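Local structure of serpin B3 (4ZK3) at residues A[228-233]-A[247-252]; A[281-286]-A[362-367]; A[198-203]-A[366-371]; A[218-223]-A[270-275]. The protein probably inhibits proteases, as a member of the serpin family, and is associated with the Pso p27 aggregates of psoriasis. One frame throughout, in Å; residues are numbered along the deposited sequence. Where two conformers were deposited one is given.

How the contacts relate
Contact 3 opens first along the chain, at 198-203, and closes last, at 366-371. The other three contacts open and close within that span, although contact 2 ends on an overlapping segment and shares Asn366 and His367 with it. Contact 4 opens at 218-223 and closes at 270-275, and contact 1 lies entirely between these ends as a short hairpin. Contact 2 then runs from 281-286 to 362-367, in series after contacts 1 and 4. Strand 206-224 pairs with strands 196-201, 229-235 and 276-294. Together the contacts tie the strands of serpin sheets B and C to each other and to the turn after helix 263-269.

Contact 1: residues A[228-233]-A[247-252]; sequences QAKVLE and LPNEID
Lys230 and Leu247 form an antiparallel hydrogen-bonded pair, and Ala229 faces Pro248 in the non-hydrogen-bonded pair beside it. Lys230 N reaches Leu247 O at 2.9 Å, and Leu247 N returns a bond to Lys230 O. A third backbone bond runs from Asn249 N to Gln228 O at 2.8 Å. Gln228, with positive phi and psi, forms a G1 beta bulge with Ala229 opposite Leu224.

The side chain of Asn249 does most of the touching. Its CG lies anti to the carbonyl carbon (chi1 -61°), which swings the amide over the peptide between Gln228 and Ala229. Asn249 ND2 comes to 3.0 Å from Gln228 C and makes no bond to that peptide. It donates instead to a water, which in turn donates to Ala229 O. Asn249 OD1 meets Lys230 CG at 3.6 Å, the two side chains crossing at about a right angle. The extended lysine passes on to bind Glu362 O through NZ. Gln228 turns its polar end elsewhere, to Lys256 and Glu225. A second water donates to Gln228 O and accepts from Glu250 N.

Gln228 O is therefore gripped twice, by Asn249 N and by water. The open end of the hairpin formed by strands 229-235 and 241-248 is held by backbone bonds and water bridges, with little apolar packing between the two segments.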
# COMPACT_ATOMS: atom_id res chain seq x y z
N GLN A 228 -6.53 13.59 -21.16
CA GLN A 228 -7.90 13.27 -21.50
C GLN A 228 -8.46 12.42 -20.35
O GLN A 228 -8.82 11.28 -20.54
CB GLN A 228 -8.00 12.55 -22.87
CG GLN A 228 -7.60 13.36 -24.12
CD GLN A 228 -6.09 13.62 -24.23
OE1 GLN A 228 -5.27 12.68 -24.36
NE2 GLN A 228 -5.71 14.90 -24.16
N ALA A 229 -8.48 12.98 -19.16
CA ALA A 229 -8.97 12.27 -17.98
C ALA A 229 -9.67 13.23 -17.07
O ALA A 229 -9.57 14.46 -17.24
CB ALA A 229 -7.82 11.61 -17.24
N LYS A 230 -10.37 12.68 -16.10
CA LYS A 230 -10.93 13.45 -15.02
C LYS A 230 -10.45 12.93 -13.66
O LYS A 230 -10.01 11.75 -13.53
CB LYS A 230 -12.43 13.42 -15.07
CG LYS A 230 -13.01 14.08 -16.31
CD LYS A 230 -14.50 13.76 -16.37
CE LYS A 230 -15.17 14.36 -17.60
NZ LYS A 230 -16.61 13.93 -17.65
N VAL A 231 -10.51 13.82 -12.69
CA VAL A 231 -10.11 13.54 -11.28
C VAL A 231 -11.19 13.90 -10.30
O VAL A 231 -11.74 14.98 -10.37
CB VAL A 231 -8.83 14.30 -10.87
CG1 VAL A 231 -8.37 13.88 -9.49
CG2 VAL A 231 -7.73 13.95 -11.79
N LEU A 232 -11.48 13.01 -9.35
CA LEU A 232 -12.44 13.27 -8.32
C LEU A 232 -11.92 12.92 -6.93
O LEU A 232 -11.29 11.88 -6.74
CB LEU A 232 -13.73 12.47 -8.59
CG LEU A 232 -14.98 12.87 -7.82
CD1 LEU A 232 -15.52 14.17 -8.36
CD2 LEU A 232 -16.04 11.83 -8.01
N GLU A 233 -12.24 13.78 -5.94
CA GLU A 233 -11.98 13.47 -4.53
C GLU A 233 -13.30 13.11 -3.87
O GLU A 233 -14.25 13.85 -3.91
CB GLU A 233 -11.31 14.64 -3.78
CG GLU A 233 -11.11 14.40 -2.30
CD GLU A 233 -11.11 15.62 -1.44
OE1 GLU A 233 -11.80 16.61 -1.76
OE2 GLU A 233 -10.45 15.55 -0.38
N LEU A 247 -10.19 8.88 -13.84
CA LEU A 247 -11.00 8.24 -14.85
C LEU A 247 -10.64 8.71 -16.27
O LEU A 247 -10.83 9.88 -16.56
CB LEU A 247 -12.47 8.58 -14.57
CG LEU A 247 -13.47 7.90 -15.50
CD1 LEU A 247 -13.41 6.37 -15.34
CD2 LEU A 247 -14.85 8.44 -15.25
N PRO A 248 -10.07 7.83 -17.12
CA PRO A 248 -9.82 8.29 -18.51
C PRO A 248 -11.15 8.68 -19.15
O PRO A 248 -12.18 8.03 -18.86
CB PRO A 248 -9.22 7.05 -19.19
CG PRO A 248 -8.63 6.25 -18.03
CD PRO A 248 -9.54 6.49 -16.88
N ASN A 249 -11.14 9.72 -20.00
CA ASN A 249 -12.39 10.17 -20.71
C ASN A 249 -12.85 9.10 -21.68
O ASN A 249 -14.03 8.91 -21.84
CB ASN A 249 -12.18 11.43 -21.52
CG ASN A 249 -11.78 12.60 -20.69
OD1 ASN A 249 -12.11 12.65 -19.51
ND2 ASN A 249 -11.06 13.56 -21.29
N GLU A 250 -11.90 8.42 -22.30
CA GLU A 250 -12.18 7.32 -23.23
C GLU A 250 -11.91 5.91 -22.66
O GLU A 250 -10.90 5.68 -21.99
CB GLU A 250 -11.33 7.51 -24.52
CG GLU A 250 -11.73 8.75 -25.33
CD GLU A 250 -13.23 8.76 -25.65
OE1 GLU A 250 -13.77 7.68 -25.98
OE2 GLU A 250 -13.88 9.83 -25.55
N ILE A 251 -12.80 4.98 -23.02
CA ILE A 251 -12.88 3.61 -22.50
C ILE A 251 -11.53 2.94 -22.51
O ILE A 251 -11.20 2.17 -21.60
CB ILE A 251 -13.91 2.74 -23.29
CG1 ILE A 251 -15.27 3.45 -23.35
CG2 ILE A 251 -14.02 1.31 -22.73
CD1 ILE A 251 -16.50 2.55 -23.27
N ASP A 252 -10.73 3.28 -23.50
CA ASP A 252 -9.44 2.66 -23.72
C ASP A 252 -8.30 3.59 -23.42
O ASP A 252 -7.15 3.26 -23.71
CB ASP A 252 -9.35 2.19 -25.19
CG ASP A 252 -9.31 3.36 -26.19
OD1 ASP A 252 -10.04 4.37 -26.02
OD2 ASP A 252 -8.52 3.28 -27.15
O HOH W 1 -8.80 9.00 -22.17
O HOH W 2 -10.83 15.82 -19.45

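Contact 2: residues A[281-286]-A[362-367]; sequences DLHLPR and EFHCNH
His283 and His364 each set CG anti to the carbonyl carbon (chi1 -66° and -71°); the matching torsions point both imidazoles the same way off adjacent parallel strands and let them overlap. The rings form an offset stack, with centroids 3.8 Å apart and planes only 6° from parallel. His364 NE2 lies over the centre of the His283 ring. The CB of Glu362 covers the opposite face of His364, towards the rim.

On the other side of the sheet, Leu282 CD1 touches Phe363 CD2 at 3.7 Å, the two side chains pointing the same way. Farther along, Pro285 CD packs on Cys365 CB at 3.8 Å. The backbones are joined by Phe363 N to Asp281 O at 3.0 Å, His283 N to Phe363 O, and Cys365 N to His283 O at 2.9 Å. Cys365 then centres an inverse gamma turn. Beyond it, His367 ND1 donates to Asn366 OD1 at 3.0 Å, in both the ring and carbonyl planes.

Strand 361-364 thus adds to the serpin C sheet with two unlike faces. One carries the stacked imidazoles with the acids Asp281 and Glu362, the other Leu282 and Phe363. The nearby acids could favour a protonated ring.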
# COMPACT_ATOMS: atom_id res chain seq x y z
N ASP A 281 -22.96 13.60 -11.38
CA ASP A 281 -23.69 12.20 -11.39
C ASP A 281 -22.38 11.40 -11.21
O ASP A 281 -21.63 11.17 -12.18
CB ASP A 281 -24.72 11.55 -12.66
CG ASP A 281 -25.94 10.40 -12.14
OD1 ASP A 281 -26.58 10.68 -11.14
OD2 ASP A 281 -26.40 9.23 -12.54
N LEU A 282 -22.07 11.06 -9.96
CA LEU A 282 -21.01 10.07 -9.70
C LEU A 282 -21.63 8.69 -9.77
O LEU A 282 -22.52 8.40 -9.04
CB LEU A 282 -20.38 10.28 -8.32
CG LEU A 282 -19.45 9.18 -7.77
CD1 LEU A 282 -18.30 8.91 -8.74
CD2 LEU A 282 -19.01 9.65 -6.40
N HIS A 283 -21.14 7.86 -10.69
CA HIS A 283 -21.46 6.44 -10.74
C HIS A 283 -20.16 5.72 -10.39
O HIS A 283 -19.12 5.82 -11.12
CB HIS A 283 -21.99 6.01 -12.11
CG HIS A 283 -23.32 6.62 -12.50
ND1 HIS A 283 -23.96 6.27 -13.68
CD2 HIS A 283 -24.13 7.52 -11.89
CE1 HIS A 283 -25.10 6.95 -13.78
NE2 HIS A 283 -25.22 7.72 -12.73
N LEU A 284 -20.19 5.00 -9.27
CA LEU A 284 -19.04 4.23 -8.76
C LEU A 284 -19.48 2.81 -8.44
O LEU A 284 -20.47 2.63 -7.75
CB LEU A 284 -18.54 4.92 -7.47
CG LEU A 284 -17.21 4.42 -6.87
CD1 LEU A 284 -16.02 4.81 -7.73
CD2 LEU A 284 -17.01 4.91 -5.45
N PRO A 285 -18.79 1.81 -8.95
CA PRO A 285 -19.22 0.43 -8.70
C PRO A 285 -18.88 -0.06 -7.27
O PRO A 285 -17.96 0.43 -6.61
CB PRO A 285 -18.46 -0.36 -9.74
CG PRO A 285 -17.21 0.48 -9.98
CD PRO A 285 -17.63 1.89 -9.83
N ARG A 286 -19.69 -0.99 -6.77
CA ARG A 286 -19.34 -1.79 -5.61
C ARG A 286 -18.30 -2.67 -6.17
O ARG A 286 -18.48 -3.20 -7.27
CB ARG A 286 -20.51 -2.68 -5.17
CG ARG A 286 -21.68 -1.94 -4.61
CD ARG A 286 -22.85 -2.84 -4.13
NE ARG A 286 -22.40 -4.02 -3.41
CZ ARG A 286 -22.39 -4.19 -2.09
NH1 ARG A 286 -22.89 -3.30 -1.24
NH2 ARG A 286 -21.89 -5.31 -1.62
N GLU A 362 -20.34 14.64 -15.39
CA GLU A 362 -20.51 13.22 -15.17
C GLU A 362 -19.16 12.60 -14.84
O GLU A 362 -18.14 12.97 -15.43
CB GLU A 362 -21.07 12.56 -16.43
CG GLU A 362 -22.44 13.10 -16.82
CD GLU A 362 -23.17 12.17 -17.72
OE1 GLU A 362 -22.49 11.40 -18.42
OE2 GLU A 362 -24.41 12.17 -17.70
N PHE A 363 -19.19 11.66 -13.89
CA PHE A 363 -18.02 10.85 -13.53
C PHE A 363 -18.49 9.38 -13.37
O PHE A 363 -18.88 8.94 -12.29
CB PHE A 363 -17.40 11.41 -12.23
CG PHE A 363 -16.00 10.96 -11.99
CD1 PHE A 363 -14.94 11.70 -12.45
CD2 PHE A 363 -15.74 9.81 -11.26
CE1 PHE A 363 -13.64 11.29 -12.22
CE2 PHE A 363 -14.44 9.38 -11.02
CZ PHE A 363 -13.38 10.11 -11.52
N HIS A 364 -18.46 8.65 -14.47
CA HIS A 364 -19.02 7.34 -14.53
C HIS A 364 -17.96 6.32 -14.67
O HIS A 364 -17.48 6.09 -15.73
CB HIS A 364 -19.91 7.22 -15.76
CG HIS A 364 -21.19 7.98 -15.64
ND1 HIS A 364 -22.15 7.99 -16.64
CD2 HIS A 364 -21.68 8.76 -14.64
CE1 HIS A 364 -23.17 8.75 -16.26
NE2 HIS A 364 -22.91 9.23 -15.06
N CYS A 365 -17.64 5.64 -13.57
CA CYS A 365 -16.59 4.64 -13.56
C CYS A 365 -17.07 3.28 -14.07
O CYS A 365 -17.20 2.34 -13.29
CB CYS A 365 -16.07 4.54 -12.12
SG CYS A 365 -15.41 6.11 -11.53
N ASN A 366 -17.33 3.19 -15.39
CA ASN A 366 -17.80 1.99 -16.01
C ASN A 366 -16.79 1.50 -17.00
O ASN A 366 -17.15 0.77 -17.90
CB ASN A 366 -19.17 2.15 -16.64
CG ASN A 366 -19.24 3.31 -17.63
OD1 ASN A 366 -18.24 3.73 -18.22
ND2 ASN A 366 -20.42 3.81 -17.82
N HIS A 367 -15.52 1.90 -16.81
CA HIS A 367 -14.40 1.35 -17.57
C HIS A 367 -13.21 1.60 -16.65
O HIS A 367 -13.41 2.20 -15.59
CB HIS A 367 -14.30 2.01 -18.97
CG HIS A 367 -14.22 3.50 -18.94
ND1 HIS A 367 -15.31 4.31 -18.67
CD2 HIS A 367 -13.18 4.34 -19.17
CE1 HIS A 367 -14.93 5.57 -18.71
NE2 HIS A 367 -13.66 5.63 -19.04

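Contact 3: residues A[198-203]-A[366-371]; sequences EKFWPN and NHPFLF
Trp201 N donates to Asn366 O at 2.9 Å, in an almost straight bond (177°). It is the one direct hydrogen bond between the segments. Two C-H contacts flank it. His367 CA approaches Trp201 O at 3.3 Å, and Phe200 CA lies near Asn366 O.

Water adds a second polar link. One molecule donates to Glu198 OE1 at 2.8 Å and to Lys199 O at 2.7 Å. It also accepts a weak bond from Asn366 ND2.

Ring packing centres on Phe200. With CG anti to the backbone N (chi1 -175°), the ring is laid flat against the main chain of Asn366 and His367. Asn366 C stands 3.5 Å above the ring plane, and His367 CA lies over the same face, each offset towards the rim. The closest approach is Phe200 CZ to His367 C, at 3.3 Å. Phe369 CE2 lies 4.4 Å from Phe200 CE2, each near the plane of the other's ring. Phe387 also meets Phe200 edge-to-face, so the ring has aromatic neighbours beyond the 366-371 segment. Pro368 packs beside Trp201 and Pro202, its CD 3.4 Å from Trp201 O and its CG near Pro202 O. Leu254 of helix 254-260 also packs on this proline.

The arrangement lies where the chain crosses from strand 361-364 to strand 369-375. This is the serpin passage from sheet C to sheet B, and here it is fastened to strand 196-201 of sheet C by one backbone hydrogen bond, Trp201 N to Asn366 O, and the Phe200 ring.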
# COMPACT_ATOMS: atom_id res chain seq x y z
N GLU A 198 -25.34 -2.66 -14.06
CA GLU A 198 -25.00 -2.03 -15.33
C GLU A 198 -23.86 -2.76 -15.89
O GLU A 198 -23.30 -3.68 -15.26
CB GLU A 198 -24.55 -0.56 -15.20
CG GLU A 198 -25.51 0.30 -14.42
CD GLU A 198 -25.11 1.75 -14.46
OE1 GLU A 198 -23.99 2.09 -14.94
OE2 GLU A 198 -25.93 2.57 -14.02
N LYS A 199 -23.51 -2.38 -17.10
CA LYS A 199 -22.34 -2.94 -17.72
C LYS A 199 -21.10 -2.18 -17.27
O LYS A 199 -21.16 -1.01 -17.07
CB LYS A 199 -22.51 -2.85 -19.23
CG LYS A 199 -23.78 -3.54 -19.67
CD LYS A 199 -23.93 -3.56 -21.18
CE LYS A 199 -25.33 -4.05 -21.53
NZ LYS A 199 -25.33 -4.47 -22.95
N PHE A 200 -20.01 -2.90 -17.12
CA PHE A 200 -18.70 -2.34 -16.95
C PHE A 200 -17.92 -2.83 -18.12
O PHE A 200 -17.95 -4.02 -18.38
CB PHE A 200 -18.00 -2.86 -15.68
CG PHE A 200 -16.67 -2.21 -15.40
CD1 PHE A 200 -15.53 -2.71 -15.93
CD2 PHE A 200 -16.59 -1.08 -14.60
CE1 PHE A 200 -14.31 -2.14 -15.66
CE2 PHE A 200 -15.38 -0.50 -14.32
CZ PHE A 200 -14.23 -1.02 -14.86
N TRP A 201 -17.24 -1.93 -18.84
CA TRP A 201 -16.51 -2.29 -20.06
C TRP A 201 -15.01 -2.32 -19.78
O TRP A 201 -14.40 -1.27 -19.64
CB TRP A 201 -16.76 -1.29 -21.23
CG TRP A 201 -18.19 -1.12 -21.81
CD1 TRP A 201 -19.12 -0.18 -21.43
CD2 TRP A 201 -18.78 -1.81 -22.94
NE1 TRP A 201 -20.25 -0.27 -22.22
CE2 TRP A 201 -20.07 -1.27 -23.14
CE3 TRP A 201 -18.36 -2.84 -23.77
CZ2 TRP A 201 -20.94 -1.75 -24.13
CZ3 TRP A 201 -19.23 -3.32 -24.76
CH2 TRP A 201 -20.50 -2.77 -24.93
N PRO A 202 -14.40 -3.51 -19.69
CA PRO A 202 -12.96 -3.56 -19.53
C PRO A 202 -12.23 -3.17 -20.78
O PRO A 202 -11.13 -2.63 -20.68
CB PRO A 202 -12.70 -5.01 -19.17
CG PRO A 202 -14.00 -5.48 -18.60
CD PRO A 202 -15.02 -4.81 -19.44
N ASN A 203 -12.84 -3.47 -21.93
CA ASN A 203 -12.36 -3.03 -23.25
C ASN A 203 -13.48 -2.34 -23.97
O ASN A 203 -14.64 -2.33 -23.50
CB ASN A 203 -11.89 -4.23 -24.08
CG ASN A 203 -10.73 -4.96 -23.42
OD1 ASN A 203 -9.62 -4.45 -23.35
ND2 ASN A 203 -11.00 -6.16 -22.90
N ASN A 366 -17.33 3.19 -15.39
CA ASN A 366 -17.80 1.99 -16.01
C ASN A 366 -16.79 1.50 -17.00
O ASN A 366 -17.15 0.77 -17.90
CB ASN A 366 -19.17 2.15 -16.64
CG ASN A 366 -19.24 3.31 -17.63
OD1 ASN A 366 -18.24 3.73 -18.22
ND2 ASN A 366 -20.42 3.81 -17.82
N HIS A 367 -15.52 1.90 -16.81
CA HIS A 367 -14.40 1.35 -17.57
C HIS A 367 -13.21 1.60 -16.65
O HIS A 367 -13.41 2.20 -15.59
CB HIS A 367 -14.30 2.01 -18.97
CG HIS A 367 -14.22 3.50 -18.94
ND1 HIS A 367 -15.31 4.31 -18.67
CD2 HIS A 367 -13.18 4.34 -19.17
CE1 HIS A 367 -14.93 5.57 -18.71
NE2 HIS A 367 -13.66 5.63 -19.04
N PRO A 368 -12.03 1.11 -17.00
CA PRO A 368 -10.95 1.04 -16.05
C PRO A 368 -10.53 2.36 -15.49
O PRO A 368 -10.46 3.35 -16.25
CB PRO A 368 -9.82 0.44 -16.85
CG PRO A 368 -10.51 -0.45 -17.78
CD PRO A 368 -11.75 0.29 -18.17
N PHE A 369 -10.23 2.40 -14.18
CA PHE A 369 -9.82 3.62 -13.51
C PHE A 369 -8.71 3.37 -12.48
O PHE A 369 -8.53 2.23 -12.06
CB PHE A 369 -11.02 4.32 -12.87
CG PHE A 369 -11.74 3.47 -11.81
CD1 PHE A 369 -11.32 3.47 -10.47
CD2 PHE A 369 -12.84 2.69 -12.16
CE1 PHE A 369 -11.97 2.71 -9.51
CE2 PHE A 369 -13.53 1.95 -11.20
CZ PHE A 369 -13.09 1.93 -9.87
N LEU A 370 -7.98 4.46 -12.11
CA LEU A 370 -7.03 4.44 -11.00
C LEU A 370 -7.62 5.04 -9.73
O LEU A 370 -8.50 5.88 -9.78
CB LEU A 370 -5.75 5.16 -11.36
CG LEU A 370 -5.14 4.72 -12.69
CD1 LEU A 370 -4.16 5.80 -13.21
CD2 LEU A 370 -4.44 3.38 -12.62
N PHE A 371 -7.24 4.54 -8.56
CA PHE A 371 -7.81 5.10 -7.38
C PHE A 371 -6.78 4.97 -6.28
O PHE A 371 -5.87 4.09 -6.34
CB PHE A 371 -9.16 4.44 -7.04
CG PHE A 371 -9.04 2.96 -6.69
CD1 PHE A 371 -8.96 1.99 -7.70
CD2 PHE A 371 -9.00 2.53 -5.37
CE1 PHE A 371 -8.81 0.63 -7.41
CE2 PHE A 371 -8.82 1.16 -5.07
CZ PHE A 371 -8.71 0.22 -6.11
O HOH W 3 -22.59 1.31 -17.19

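Contact 4: residues A[218-223]-A[270-275]; sequences SFHFAS and TSLQNM
This is side-chain packing of His220 and Ala222, on strand 206-224 where it runs between strands 229-235 and 276-294, against Met275 and Leu272 in the turn after helix 263-269. No direct hydrogen bond joins the two segments. The turn contains a short 3-10 piece at 272-273 and is held internally by Asn274 N to Ser271 O and Met275 N to Leu272 O.

Met275 carries most of the contact. Its CB rests 3.4 Å from Phe221 O, and its CG lies 4.1 Å from Ala222 CB. The chain then runs extended as far as SD and bends at the last torsion (chi3 -50°), which turns CE back to 3.4 Å from His220 CB. The two side chains cross at roughly a right angle. Ala222 CB also rests 3.7 Å from Asn274 O.

Leu272 comes in over one face of the His220 ring. Its CG stands 4.3 Å above the ring plane, offset toward the rim, and Leu272 CD1 reaches down to 3.9 Å from His220 ND1. The ring nitrogen is not left without a partner, because His220 ND1 is hydrogen-bonded to Glu233 OE1. That bond probably helps fix the rotation of the imidazole beneath the leucine. Leu272 touches Glu233 as well, and may partly cover the His220-Glu233 pair.

Around the contact, strand 206-224 pairs with strand 229-235 through His220 and Ala222. On its other side, Phe219 and Phe221 bond through their backbones to strand 276-294. Asn274 and Ser271 tie the turn back to Glu268 of helix 263-269, just before the chain enters strand 276-294.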
# COMPACT_ATOMS: atom_id res chain seq x y z
N SER A 218 -21.97 17.55 -4.69
CA SER A 218 -20.80 18.32 -5.07
C SER A 218 -19.51 17.79 -4.43
O SER A 218 -19.47 17.41 -3.27
CB SER A 218 -21.00 19.81 -4.80
OG SER A 218 -20.61 20.10 -3.50
N PHE A 219 -18.45 17.76 -5.22
CA PHE A 219 -17.19 17.15 -4.84
C PHE A 219 -16.12 18.05 -5.42
O PHE A 219 -16.40 18.70 -6.42
CB PHE A 219 -17.03 15.82 -5.56
CG PHE A 219 -17.88 14.70 -5.04
CD1 PHE A 219 -17.71 14.20 -3.76
CD2 PHE A 219 -18.79 14.07 -5.89
CE1 PHE A 219 -18.47 13.13 -3.33
CE2 PHE A 219 -19.54 13.00 -5.47
CZ PHE A 219 -19.38 12.52 -4.19
N HIS A 220 -14.91 18.04 -4.88
CA HIS A 220 -13.76 18.61 -5.59
C HIS A 220 -13.47 17.78 -6.84
O HIS A 220 -13.32 16.54 -6.80
CB HIS A 220 -12.49 18.71 -4.71
CG HIS A 220 -12.62 19.68 -3.58
ND1 HIS A 220 -12.67 19.30 -2.26
CD2 HIS A 220 -12.77 21.03 -3.58
CE1 HIS A 220 -12.84 20.36 -1.50
NE2 HIS A 220 -12.91 21.42 -2.27
N PHE A 221 -13.37 18.50 -7.95
CA PHE A 221 -13.33 17.96 -9.26
C PHE A 221 -12.29 18.71 -10.13
O PHE A 221 -12.00 19.88 -9.92
CB PHE A 221 -14.74 18.01 -9.87
CG PHE A 221 -14.78 17.64 -11.32
CD1 PHE A 221 -14.46 18.58 -12.31
CD2 PHE A 221 -15.09 16.35 -11.72
CE1 PHE A 221 -14.43 18.25 -13.65
CE2 PHE A 221 -15.06 16.00 -13.05
CZ PHE A 221 -14.74 16.96 -14.03
N ALA A 222 -11.75 18.01 -11.11
CA ALA A 222 -10.91 18.62 -12.10
C ALA A 222 -10.94 17.82 -13.39
O ALA A 222 -10.96 16.57 -13.39
CB ALA A 222 -9.50 18.76 -11.60
N SER A 223 -10.96 18.55 -14.49
CA SER A 223 -10.80 17.97 -15.79
C SER A 223 -9.36 18.14 -16.22
O SER A 223 -8.88 19.24 -16.28
CB SER A 223 -11.68 18.68 -16.79
OG SER A 223 -11.14 18.38 -18.07
N THR A 270 -4.00 16.45 -8.29
CA THR A 270 -4.90 15.92 -7.28
C THR A 270 -4.83 16.75 -6.02
O THR A 270 -5.34 16.33 -4.99
CB THR A 270 -4.62 14.45 -6.91
OG1 THR A 270 -3.39 14.39 -6.16
CG2 THR A 270 -4.55 13.57 -8.16
N SER A 271 -4.25 17.94 -6.08
CA SER A 271 -4.32 18.78 -4.90
C SER A 271 -5.63 19.58 -4.94
O SER A 271 -6.11 19.97 -6.01
CB SER A 271 -3.14 19.74 -4.83
OG SER A 271 -3.24 20.60 -5.94
N LEU A 272 -6.17 19.84 -3.76
CA LEU A 272 -7.28 20.79 -3.54
C LEU A 272 -7.07 22.12 -4.27
O LEU A 272 -7.93 22.58 -5.01
CB LEU A 272 -7.43 21.06 -2.03
CG LEU A 272 -8.51 20.24 -1.30
CD1 LEU A 272 -8.76 18.90 -1.96
CD2 LEU A 272 -8.20 20.09 0.20
N GLN A 273 -5.92 22.72 -4.06
CA GLN A 273 -5.49 23.88 -4.80
C GLN A 273 -5.94 23.87 -6.28
O GLN A 273 -6.34 24.89 -6.81
CB GLN A 273 -3.96 23.92 -4.67
CG GLN A 273 -3.20 24.93 -5.51
CD GLN A 273 -3.63 26.33 -5.23
OE1 GLN A 273 -4.04 27.04 -6.14
NE2 GLN A 273 -3.54 26.75 -3.97
N ASN A 274 -5.88 22.72 -6.95
CA ASN A 274 -6.16 22.65 -8.40
C ASN A 274 -7.39 21.88 -8.80
O ASN A 274 -7.52 21.43 -9.93
CB ASN A 274 -4.97 22.03 -9.10
CG ASN A 274 -3.71 22.79 -8.85
OD1 ASN A 274 -3.78 23.99 -8.54
ND2 ASN A 274 -2.55 22.13 -9.01
N MET A 275 -8.30 21.74 -7.87
CA MET A 275 -9.61 21.22 -8.13
C MET A 275 -10.66 22.22 -7.64
O MET A 275 -10.35 23.18 -6.93
CB MET A 275 -9.74 19.89 -7.40
CG MET A 275 -8.58 18.93 -7.63
SD MET A 275 -8.80 17.33 -6.81
CE MET A 275 -9.23 17.78 -5.15